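Local coordinates for heme-binding protein A / AI-2 binding protein A (PDB 6OFQ), which probably captures short peptides in the periplasm of Helicobacter pylori and hands them to an ABC transporter for uptake, at residues P308-R311 / L312-H316. Numbering follows the deposited sequence.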
ATOM      1  N   PRO A 308     -20.786  -5.251 -19.069  1.00  9.71           N
ATOM      2  CA  PRO A 308     -21.312  -5.006 -17.754  1.00 10.55           C
ATOM      3  C   PRO A 308     -22.229  -6.126 -17.279  1.00  9.11           C
ATOM      4  O   PRO A 308     -22.312  -6.393 -16.098  1.00  8.65           O
ATOM      5  CB  PRO A 308     -22.086  -3.660 -17.855  1.00 11.38           C
ATOM      6  CG  PRO A 308     -21.533  -3.074 -19.080  1.00 13.86           C
ATOM      7  CD  PRO A 308     -21.011  -4.120 -20.002  1.00 12.11           C
ATOM      8  N   LEU A 309     -23.007  -6.731 -18.181  1.00  8.24           N
ATOM      9  CA  LEU A 309     -23.977  -7.732 -17.721  1.00  8.56           C
ATOM     10  C   LEU A 309     -23.239  -8.971 -17.244  1.00  7.23           C
ATOM     11  O   LEU A 309     -23.708  -9.631 -16.308  1.00  7.00           O
ATOM     12  CB  LEU A 309     -24.917  -8.139 -18.834  1.00  8.76           C
ATOM     13  CG  LEU A 309     -25.943  -7.093 -19.249  1.00 10.67           C
ATOM     14  CD1 LEU A 309     -26.963  -7.688 -20.193  1.00 12.60           C
ATOM     15  CD2 LEU A 309     -26.597  -6.288 -18.147  1.00 14.53           C
ATOM     16  N   VAL A 310     -22.113  -9.288 -17.874  1.00  7.04           N
ATOM     17  CA  VAL A 310     -21.281 -10.384 -17.377  1.00  6.70           C
ATOM     18  C   VAL A 310     -20.750 -10.096 -15.987  1.00  6.42           C
ATOM     19  O   VAL A 310     -20.745 -10.941 -15.044  1.00  6.34           O
ATOM     20  CB  VAL A 310     -20.164 -10.750 -18.358  1.00  6.66           C
ATOM     21  CG1 VAL A 310     -19.210 -11.753 -17.710  1.00  6.39           C
ATOM     22  CG2 VAL A 310     -20.703 -11.378 -19.644  1.00  7.33           C
ATOM     23  N   ARG A 311     -20.267  -8.866 -15.857  1.00  5.70           N
ATOM     24  CA  ARG A 311     -19.764  -8.432 -14.556  1.00  5.83           C
ATOM     25  C   ARG A 311     -20.792  -8.549 -13.458  1.00  6.68           C
ATOM     26  O   ARG A 311     -20.505  -8.969 -12.319  1.00  6.26           O
ATOM     27  CB  ARG A 311     -19.076  -7.082 -14.652  1.00  5.91           C
ATOM     28  CG  ARG A 311     -17.948  -6.970 -15.632  1.00  5.96           C
ATOM     29  CD  ARG A 311     -17.134  -5.713 -15.476  1.00  6.10           C
ATOM     30  NE  ARG A 311     -17.877  -4.474 -15.631  1.00  6.05           N
ATOM     31  CZ  ARG A 311     -17.850  -3.712 -16.710  1.00  6.98           C
ATOM     32  NH1 ARG A 311     -17.303  -4.069 -17.849  1.00  7.36           N
ATOM     33  NH2 ARG A 311     -18.542  -2.590 -16.655  1.00  7.15           N
ATOM     34  N   LEU A 312     -21.976  -8.025 -13.765  1.00  6.58           N
ATOM     35  CA  LEU A 312     -23.052  -8.094 -12.817  1.00  7.08           C
ATOM     36  C   LEU A 312     -23.409  -9.536 -12.479  1.00  6.65           C
ATOM     37  O   LEU A 312     -23.648  -9.849 -11.326  1.00  7.35           O
ATOM     38  CB  LEU A 312     -24.263  -7.295 -13.303  1.00  7.79           C
ATOM     39  CG  LEU A 312     -24.073  -5.788 -13.343  1.00  9.38           C
ATOM     40  CD1 LEU A 312     -25.173  -5.150 -14.157  1.00 10.66           C
ATOM     41  CD2 LEU A 312     -24.108  -5.200 -11.948  1.00 10.15           C
ATOM     42  N   ALA A 313     -23.422 -10.408 -13.480  1.00  6.43           N
ATOM     43  CA  ALA A 313     -23.748 -11.804 -13.191  1.00  7.01           C
ATOM     44  C   ALA A 313     -22.783 -12.405 -12.184  1.00  7.72           C
ATOM     45  O   ALA A 313     -23.167 -13.046 -11.208  1.00  8.12           O
ATOM     46  CB  ALA A 313     -23.699 -12.547 -14.512  1.00  7.18           C
ATOM     47  N   ILE A 314     -21.511 -12.127 -12.416  1.00  7.11           N
ATOM     48  CA  ILE A 314     -20.420 -12.613 -11.540  1.00  6.66           C
ATOM     49  C   ILE A 314     -20.607 -12.027 -10.141  1.00  7.76           C
ATOM     50  O   ILE A 314     -20.528 -12.787  -9.160  1.00  8.79           O
ATOM     51  CB  ILE A 314     -19.046 -12.248 -12.116  1.00  6.99           C
ATOM     52  CG1 ILE A 314     -18.757 -13.079 -13.385  1.00  7.37           C
ATOM     53  CG2 ILE A 314     -17.916 -12.456 -11.096  1.00  7.92           C
ATOM     54  CD1 ILE A 314     -17.537 -12.700 -14.191  1.00  7.36           C
ATOM     55  N   ASN A 315     -20.965 -10.739 -10.027  1.00  7.49           N
ATOM     56  CA  ASN A 315     -21.267 -10.113  -8.740  1.00  8.80           C
ATOM     57  C   ASN A 315     -22.391 -10.804  -7.995  1.00  9.79           C
ATOM     58  O   ASN A 315     -22.286 -11.002  -6.789  1.00 11.41           O
ATOM     59  CB  ASN A 315     -21.548  -8.618  -8.878  1.00  8.65           C
ATOM     60  CG  ASN A 315     -20.282  -7.729  -8.883  1.00  9.31           C
ATOM     61  OD1 ASN A 315     -20.019  -6.977  -7.909  1.00 11.18           O
ATOM     62  ND2 ASN A 315     -19.607  -7.622  -9.996  1.00  7.65           N
ATOM     63  N   HIS A 316     -23.446 -11.211  -8.698  1.00  8.12           N
ATOM     64  CA  HIS A 316     -24.594 -11.857  -8.068  1.00  7.75           C
ATOM     65  C   HIS A 316     -24.351 -13.330  -7.788  1.00  8.39           C
ATOM     66  O   HIS A 316     -25.186 -13.974  -7.144  1.00  8.37           O
ATOM     67  CB  HIS A 316     -25.851 -11.711  -8.942  1.00  8.01           C
ATOM     68  CG  HIS A 316     -26.437 -10.336  -9.012  1.00  8.37           C
ATOM     69  ND1 HIS A 316     -27.005  -9.709  -7.936  1.00  9.43           N
ATOM     70  CD2 HIS A 316     -26.435  -9.429 -10.014  1.00  9.47           C
ATOM     71  CE1 HIS A 316     -27.382  -8.485  -8.275  1.00 11.06           C
ATOM     72  NE2 HIS A 316     -27.027  -8.284  -9.534  1.00  9.85           N
TER
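With chi1 at -84°, Asn315 folds its carboxamide back along the alpha-helix 308-317, so that ND2 comes down on Arg311 O. That bond is 2.8 Å long, and the same carbonyl already takes the regular helical bond (i+4 N-H to i C=O) from Asn315 N, 2.9 Å away. The two donors reach Arg311 O from opposite faces of its plane: the backbone N of Asn315 is only modestly tilted from it, whereas ND2 stands 49° above the plane and misses the lone pair, although the oxygen lies nearly in the carboxamide's own plane. ND2 also donates to Tyr497 O, which ties this helix to the start of strand 497-510.

One residue earlier round the helix, Val310 has CG1 anti to its backbone N, and that methyl meets Ile314 CD1 at 4.0 Å. Helix 357-366 packs on another side, Leu363 touching Leu309 and Ala313. Arg311 bends at chi3 and turns back toward the helix start, where NH1 bonds Phe305 O and NH2 bonds Asp494 O, fixing the plane of the buried guanidinium. Over the centre of one guanidinium face sits Pro308 CA, and Pro308 O accepts Leu312 N at 2.9 Å while Leu312 CG rests 3.3 Å from that oxygen.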